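PDB 2QR4: peptidase M3B, oligoendopeptidase F from Enterococcus faecium, which probably hydrolyses peptide bonds within short oligopeptides, as a zinc-dependent metallopeptidase of the M3B family. Local coordinates for residues P245-D250 against D552-A557; N257-L262 against Y558-M563. All blocks are in the same frame, centred on the assembly; numbering follows the deposited sequence.

Contact 1. Residues P245-D250 against D552-A557; sequences PESVYD and DMTQAA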
loop_
_atom_site.group_PDB
_atom_site.type_symbol
_atom_site.label_atom_id
_atom_site.label_comp_id
_atom_site.label_asym_id
_atom_site.label_seq_id
_atom_site.Cartn_x
_atom_site.Cartn_y
_atom_site.Cartn_z
ATOM N N PRO A 245 -25.019 -0.665 -17.285
ATOM C CA PRO A 245 -24.722 0.605 -17.939
ATOM C C PRO A 245 -24.449 1.670 -16.879
ATOM O O PRO A 245 -25.052 1.634 -15.808
ATOM C CB PRO A 245 -26.030 0.944 -18.677
ATOM C CG PRO A 245 -26.872 -0.298 -18.636
ATOM C CD PRO A 245 -26.408 -1.120 -17.489
ATOM N N GLU A 246 -23.548 2.605 -17.172
ATOM C CA GLU A 246 -23.245 3.699 -16.250
ATOM C C GLU A 246 -24.502 4.503 -15.876
ATOM O O GLU A 246 -24.582 5.090 -14.797
ATOM C CB GLU A 246 -22.194 4.637 -16.853
ATOM C CG GLU A 246 -20.781 4.062 -16.885
ATOM C CD GLU A 246 -19.724 5.153 -16.985
ATOM O OE1 GLU A 246 -19.190 5.568 -15.932
ATOM O OE2 GLU A 246 -19.441 5.618 -18.108
ATOM N N SER A 247 -25.489 4.521 -16.767
ATOM C CA SER A 247 -26.704 5.268 -16.520
ATOM C C SER A 247 -27.464 4.808 -15.269
ATOM O O SER A 247 -28.176 5.605 -14.683
ATOM C CB SER A 247 -27.626 5.166 -17.719
ATOM O OG SER A 247 -28.090 3.838 -17.839
ATOM N N VAL A 248 -27.359 3.542 -14.855
ATOM C CA VAL A 248 -28.050 3.189 -13.624
ATOM C C VAL A 248 -27.439 3.948 -12.447
ATOM O O VAL A 248 -28.154 4.404 -11.559
ATOM C CB VAL A 248 -28.186 1.650 -13.331
ATOM C CG1 VAL A 248 -28.182 0.816 -14.609
ATOM C CG2 VAL A 248 -27.143 1.187 -12.377
ATOM N N TYR A 249 -26.127 4.134 -12.476
ATOM C CA TYR A 249 -25.423 4.846 -11.409
ATOM C C TYR A 249 -25.779 6.349 -11.412
ATOM O O TYR A 249 -26.050 6.924 -10.354
ATOM C CB TYR A 249 -23.917 4.648 -11.587
ATOM C CG TYR A 249 -23.045 4.745 -10.350
ATOM C CD1 TYR A 249 -22.831 5.966 -9.690
ATOM C CD2 TYR A 249 -22.377 3.618 -9.874
ATOM C CE1 TYR A 249 -21.977 6.040 -8.569
ATOM C CE2 TYR A 249 -21.537 3.681 -8.759
ATOM C CZ TYR A 249 -21.333 4.878 -8.117
ATOM O OH TYR A 249 -20.486 4.886 -7.026
ATOM N N ASP A 250 -25.779 6.983 -12.589
ATOM C CA ASP A 250 -26.155 8.416 -12.696
ATOM C C ASP A 250 -27.577 8.655 -12.222
ATOM O O ASP A 250 -27.825 9.537 -11.412
ATOM C CB ASP A 250 -26.029 8.946 -14.129
ATOM C CG ASP A 250 -24.589 8.983 -14.627
ATOM O OD1 ASP A 250 -23.660 9.097 -13.802
ATOM O OD2 ASP A 250 -24.389 8.899 -15.859
ATOM N N ASP A 552 -37.154 -1.181 -14.862
ATOM C CA ASP A 552 -36.098 -0.672 -15.718
ATOM C C ASP A 552 -35.210 0.263 -14.915
ATOM O O ASP A 552 -35.592 1.395 -14.623
ATOM C CB ASP A 552 -36.672 0.051 -16.941
ATOM C CG ASP A 552 -35.590 0.469 -17.935
ATOM O OD1 ASP A 552 -34.398 0.525 -17.543
ATOM O OD2 ASP A 552 -35.927 0.742 -19.109
HETATM N N MSE A 553 -34.017 -0.219 -14.579
HETATM C CA MSE A 553 -33.106 0.483 -13.685
HETATM C C MSE A 553 -32.316 1.613 -14.348
HETATM O O MSE A 553 -31.584 2.351 -13.677
HETATM C CB MSE A 553 -32.168 -0.514 -13.017
HETATM C CG MSE A 553 -32.823 -1.286 -11.884
HETATM SE SE MSE A 553 -31.558 -2.550 -11.106
HETATM C CE MSE A 553 -32.165 -2.589 -9.262
ATOM N N THR A 554 -32.462 1.739 -15.662
ATOM C CA THR A 554 -31.829 2.821 -16.401
ATOM C C THR A 554 -32.656 4.090 -16.250
ATOM O O THR A 554 -32.170 5.192 -16.523
ATOM C CB THR A 554 -31.723 2.501 -17.904
ATOM O OG1 THR A 554 -33.027 2.261 -18.429
ATOM C CG2 THR A 554 -30.869 1.269 -18.149
ATOM N N GLN A 555 -33.903 3.931 -15.805
ATOM C CA GLN A 555 -34.839 5.053 -15.694
ATOM C C GLN A 555 -35.116 5.419 -14.238
ATOM O O GLN A 555 -34.916 4.615 -13.342
ATOM C CB GLN A 555 -36.151 4.747 -16.422
ATOM C CG GLN A 555 -36.022 4.536 -17.934
ATOM C CD GLN A 555 -35.435 5.739 -18.651
ATOM O OE1 GLN A 555 -34.641 5.592 -19.575
ATOM N NE2 GLN A 555 -35.818 6.935 -18.223
ATOM N N ALA A 556 -35.598 6.636 -14.021
ATOM C CA ALA A 556 -35.757 7.206 -12.684
ATOM C C ALA A 556 -37.002 6.712 -11.933
ATOM O O ALA A 556 -37.049 6.737 -10.703
ATOM C CB ALA A 556 -35.791 8.728 -12.791
ATOM N N ALA A 557 -38.009 6.274 -12.678
ATOM C CA ALA A 557 -39.324 6.010 -12.113
ATOM C C ALA A 557 -39.282 5.084 -10.901
ATOM O O ALA A 557 -39.948 5.334 -9.905
ATOM C CB ALA A 557 -40.253 5.442 -13.183
HETATM O O HOH W 1 -30.684 3.499 -11.406
#
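Ser247 and Val248, in the first turn of helix 246-258, pack against Thr554 and Met553 in a type I beta turn that runs from Asp552 to Gln555. The turn lies in the loop between helices 542-548 and 557-579 of the largely helical M3 peptidase fold. The van der Waals contacts are modest. Val248 CB sits 3.5 Å from the backbone O of Met553, a selenomethionine here. The apolar side-chain pair is Val248 CG1 with Met553 CB, at 4.5 Å. The CG2 methyl of Thr554 reaches Pro245 CG at 4.3 Å, and its separation from Ser247 OG is 3.8 Å. This methyl lies anti to its own carbonyl carbon, beside the backbone N.

No direct hydrogen bond joins the two segments. One water bridges them, donating to Val248 O and to Met553 O, both at 2.7 Å. Outside the segments, the hydroxyl of Thr251 lies between Ser247 O and Thr554 O and can share its one proton between them. Helix 503-520 packs against the side chains of Val248 and Met553.

Within the loop, Asp552 closes an Asx turn. Its OD1 accepts from Thr554 N at 3.0 Å on the anti side of the carboxylate, with the donor 28° out of the carboxylate plane.

Contact 2. Residues N257-L262 against Y558-M563; sequences NKHLPL and YIEDAM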
loop_
_atom_site.group_PDB
_atom_site.type_symbol
_atom_site.label_atom_id
_atom_site.label_comp_id
_atom_site.label_asym_id
_atom_site.label_seq_id
_atom_site.Cartn_x
_atom_site.Cartn_y
_atom_site.Cartn_z
ATOM N N ASN A 257 -30.195 12.888 -5.101
ATOM C CA ASN A 257 -29.907 14.317 -4.923
ATOM C C ASN A 257 -31.128 15.221 -5.039
ATOM O O ASN A 257 -31.274 16.183 -4.286
ATOM C CB ASN A 257 -28.805 14.786 -5.866
ATOM C CG ASN A 257 -27.431 14.608 -5.265
ATOM O OD1 ASN A 257 -26.914 15.503 -4.598
ATOM N ND2 ASN A 257 -26.864 13.426 -5.435
ATOM N N LYS A 258 -32.014 14.891 -5.967
ATOM C CA LYS A 258 -33.209 15.680 -6.184
ATOM C C LYS A 258 -34.201 15.498 -5.019
ATOM O O LYS A 258 -35.058 16.352 -4.801
ATOM C CB LYS A 258 -33.827 15.322 -7.544
ATOM C CG LYS A 258 -35.223 15.873 -7.809
ATOM C CD LYS A 258 -35.754 15.370 -9.166
ATOM C CE LYS A 258 -37.288 15.262 -9.213
ATOM N NZ LYS A 258 -37.943 16.578 -9.462
ATOM N N HIS A 259 -34.054 14.414 -4.252
ATOM C CA HIS A 259 -34.971 14.133 -3.136
ATOM C C HIS A 259 -34.353 14.243 -1.731
ATOM O O HIS A 259 -34.908 13.717 -0.763
ATOM C CB HIS A 259 -35.645 12.767 -3.301
ATOM C CG HIS A 259 -36.543 12.686 -4.489
ATOM N ND1 HIS A 259 -37.879 13.015 -4.431
ATOM C CD2 HIS A 259 -36.293 12.347 -5.776
ATOM C CE1 HIS A 259 -38.415 12.883 -5.629
ATOM N NE2 HIS A 259 -37.477 12.474 -6.462
ATOM N N LEU A 260 -33.220 14.925 -1.614
ATOM C CA LEU A 260 -32.599 15.148 -0.306
ATOM C C LEU A 260 -33.532 15.883 0.665
ATOM O O LEU A 260 -33.494 15.643 1.867
ATOM C CB LEU A 260 -31.271 15.914 -0.446
ATOM C CG LEU A 260 -30.167 15.129 -1.151
ATOM C CD1 LEU A 260 -28.946 15.974 -1.305
ATOM C CD2 LEU A 260 -29.839 13.827 -0.402
ATOM N N PRO A 261 -34.370 16.789 0.152
ATOM C CA PRO A 261 -35.290 17.412 1.119
ATOM C C PRO A 261 -36.117 16.400 1.936
ATOM O O PRO A 261 -36.484 16.703 3.069
ATOM C CB PRO A 261 -36.205 18.293 0.238
ATOM C CG PRO A 261 -35.348 18.618 -0.982
ATOM C CD PRO A 261 -34.545 17.320 -1.216
ATOM N N LEU A 262 -36.424 15.227 1.379
ATOM C CA LEU A 262 -37.118 14.195 2.170
ATOM C C LEU A 262 -36.307 13.720 3.392
ATOM O O LEU A 262 -36.859 13.622 4.483
ATOM C CB LEU A 262 -37.495 13.005 1.313
ATOM C CG LEU A 262 -38.555 13.297 0.260
ATOM C CD1 LEU A 262 -38.772 12.052 -0.598
ATOM C CD2 LEU A 262 -39.830 13.747 0.929
ATOM N N TYR A 558 -38.499 4.020 -10.974
ATOM C CA TYR A 558 -38.510 3.036 -9.900
ATOM C C TYR A 558 -37.937 3.614 -8.615
ATOM O O TYR A 558 -38.307 3.176 -7.527
ATOM C CB TYR A 558 -37.789 1.735 -10.293
ATOM C CG TYR A 558 -36.266 1.767 -10.172
ATOM C CD1 TYR A 558 -35.493 2.606 -10.975
ATOM C CD2 TYR A 558 -35.603 0.924 -9.286
ATOM C CE1 TYR A 558 -34.116 2.611 -10.884
ATOM C CE2 TYR A 558 -34.222 0.916 -9.201
ATOM C CZ TYR A 558 -33.484 1.767 -9.987
ATOM O OH TYR A 558 -32.105 1.784 -9.868
ATOM N N ILE A 559 -37.049 4.598 -8.727
ATOM C CA ILE A 559 -36.531 5.217 -7.513
ATOM C C ILE A 559 -37.517 6.266 -7.059
ATOM O O ILE A 559 -37.784 6.414 -5.862
ATOM C CB ILE A 559 -35.129 5.820 -7.698
ATOM C CG1 ILE A 559 -34.139 4.726 -8.113
ATOM C CG2 ILE A 559 -34.661 6.438 -6.407
ATOM C CD1 ILE A 559 -32.829 5.254 -8.634
ATOM N N GLU A 560 -38.087 6.976 -8.024
ATOM C CA GLU A 560 -39.128 7.947 -7.705
ATOM C C GLU A 560 -40.343 7.324 -6.991
ATOM O O GLU A 560 -40.905 7.942 -6.094
ATOM C CB GLU A 560 -39.496 8.796 -8.933
ATOM C CG GLU A 560 -38.553 10.014 -9.068
ATOM C CD GLU A 560 -38.479 10.611 -10.465
ATOM O OE1 GLU A 560 -39.252 10.197 -11.356
ATOM O OE2 GLU A 560 -37.635 11.518 -10.668
ATOM N N ASP A 561 -40.713 6.092 -7.345
ATOM C CA ASP A 561 -41.796 5.391 -6.641
ATOM C C ASP A 561 -41.448 5.118 -5.173
ATOM O O ASP A 561 -42.287 5.274 -4.287
ATOM C CB ASP A 561 -42.135 4.074 -7.329
ATOM C CG ASP A 561 -42.830 4.270 -8.662
ATOM O OD1 ASP A 561 -43.333 5.392 -8.925
ATOM O OD2 ASP A 561 -42.870 3.289 -9.445
ATOM N N ALA A 562 -40.209 4.710 -4.926
ATOM C CA ALA A 562 -39.751 4.449 -3.575
ATOM C C ALA A 562 -39.800 5.752 -2.775
ATOM O O ALA A 562 -40.356 5.797 -1.675
ATOM C CB ALA A 562 -38.334 3.879 -3.599
HETATM N N MSE A 563 -39.232 6.808 -3.355
HETATM C CA MSE A 563 -39.259 8.132 -2.758
HETATM C C MSE A 563 -40.673 8.576 -2.392
HETATM O O MSE A 563 -40.905 9.124 -1.315
HETATM C CB MSE A 563 -38.623 9.149 -3.695
HETATM C CG MSE A 563 -37.128 8.982 -3.871
HETATM SE SE MSE A 563 -36.119 9.140 -2.193
HETATM C CE MSE A 563 -34.335 8.814 -2.934
#
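Lys258, at the end of helix 246-258, approaches Glu560 with its aliphatic chain. Its CE lies 4.0 Å from Glu560 OE2, and the two side chains cross at about a right angle. The chain is extended as far as CE and bends at the last torsion. NZ stays 5.2 Å from Glu560 OE2, so the opposite charges may attract each other but form no salt bridge.

His259 comes next and makes the central contact. It is the first residue to leave helical geometry, at the break between helices 246-258 and 260-274. Its ring meets Met563, a selenomethionine. Met563 CG lies over one face, 4.0 Å from the ring centroid and 18° off the ring normal. This is a CH-pi contact. The side chain of Met563 folds back at its second torsion (chi2 -60°), which takes SE to His259 CB at 3.8 Å. The selenium itself stands oblique to the ring.

At the far end of the ring, His259 NE2 touches Glu560 CG at 3.7 Å. The ring and carboxylate planes are 63° apart. NE2 is 4.3 Å from Glu560 OE2, too far for a hydrogen bond, although the carboxylate may still favour a protonated ring.

Helices 246-258 and 260-274, which break at His259, pack beside helix 557-579 in the mainly helical fold of an M3 peptidase. Phe432, Val436 and Phe437 of helix 418-454 also touch Met563, which is buried. Leu260 points away from helix 557-579 and meets helix 461-476.

Leu262 lies in the first turn of helix 260-274, and its CD1 methyl reaches the backbone O of Met563 at 3.7 Å. The same methyl also packs against Met563 CB.

The two contacts are neighbours, with centres about 14 Å apart, on the same side of the chain's centre. Both use helix 246-258: contact 1 its start, contact 2 its end and the beginning of helix 260-274. The partners also follow one another, since the loop 552-557 runs into helix 557-579. The chain order is 245-250, 257-262, 552-557, 558-563, with roughly 300 residues between partners. Both pairings therefore advance in the same direction. The contacts meet where Met553 CG packs on Tyr558 CZ at 3.7 Å. Together they hold helices 246-258 and 260-274 against the loop and helix that follow helix 542-548, parts far apart in sequence.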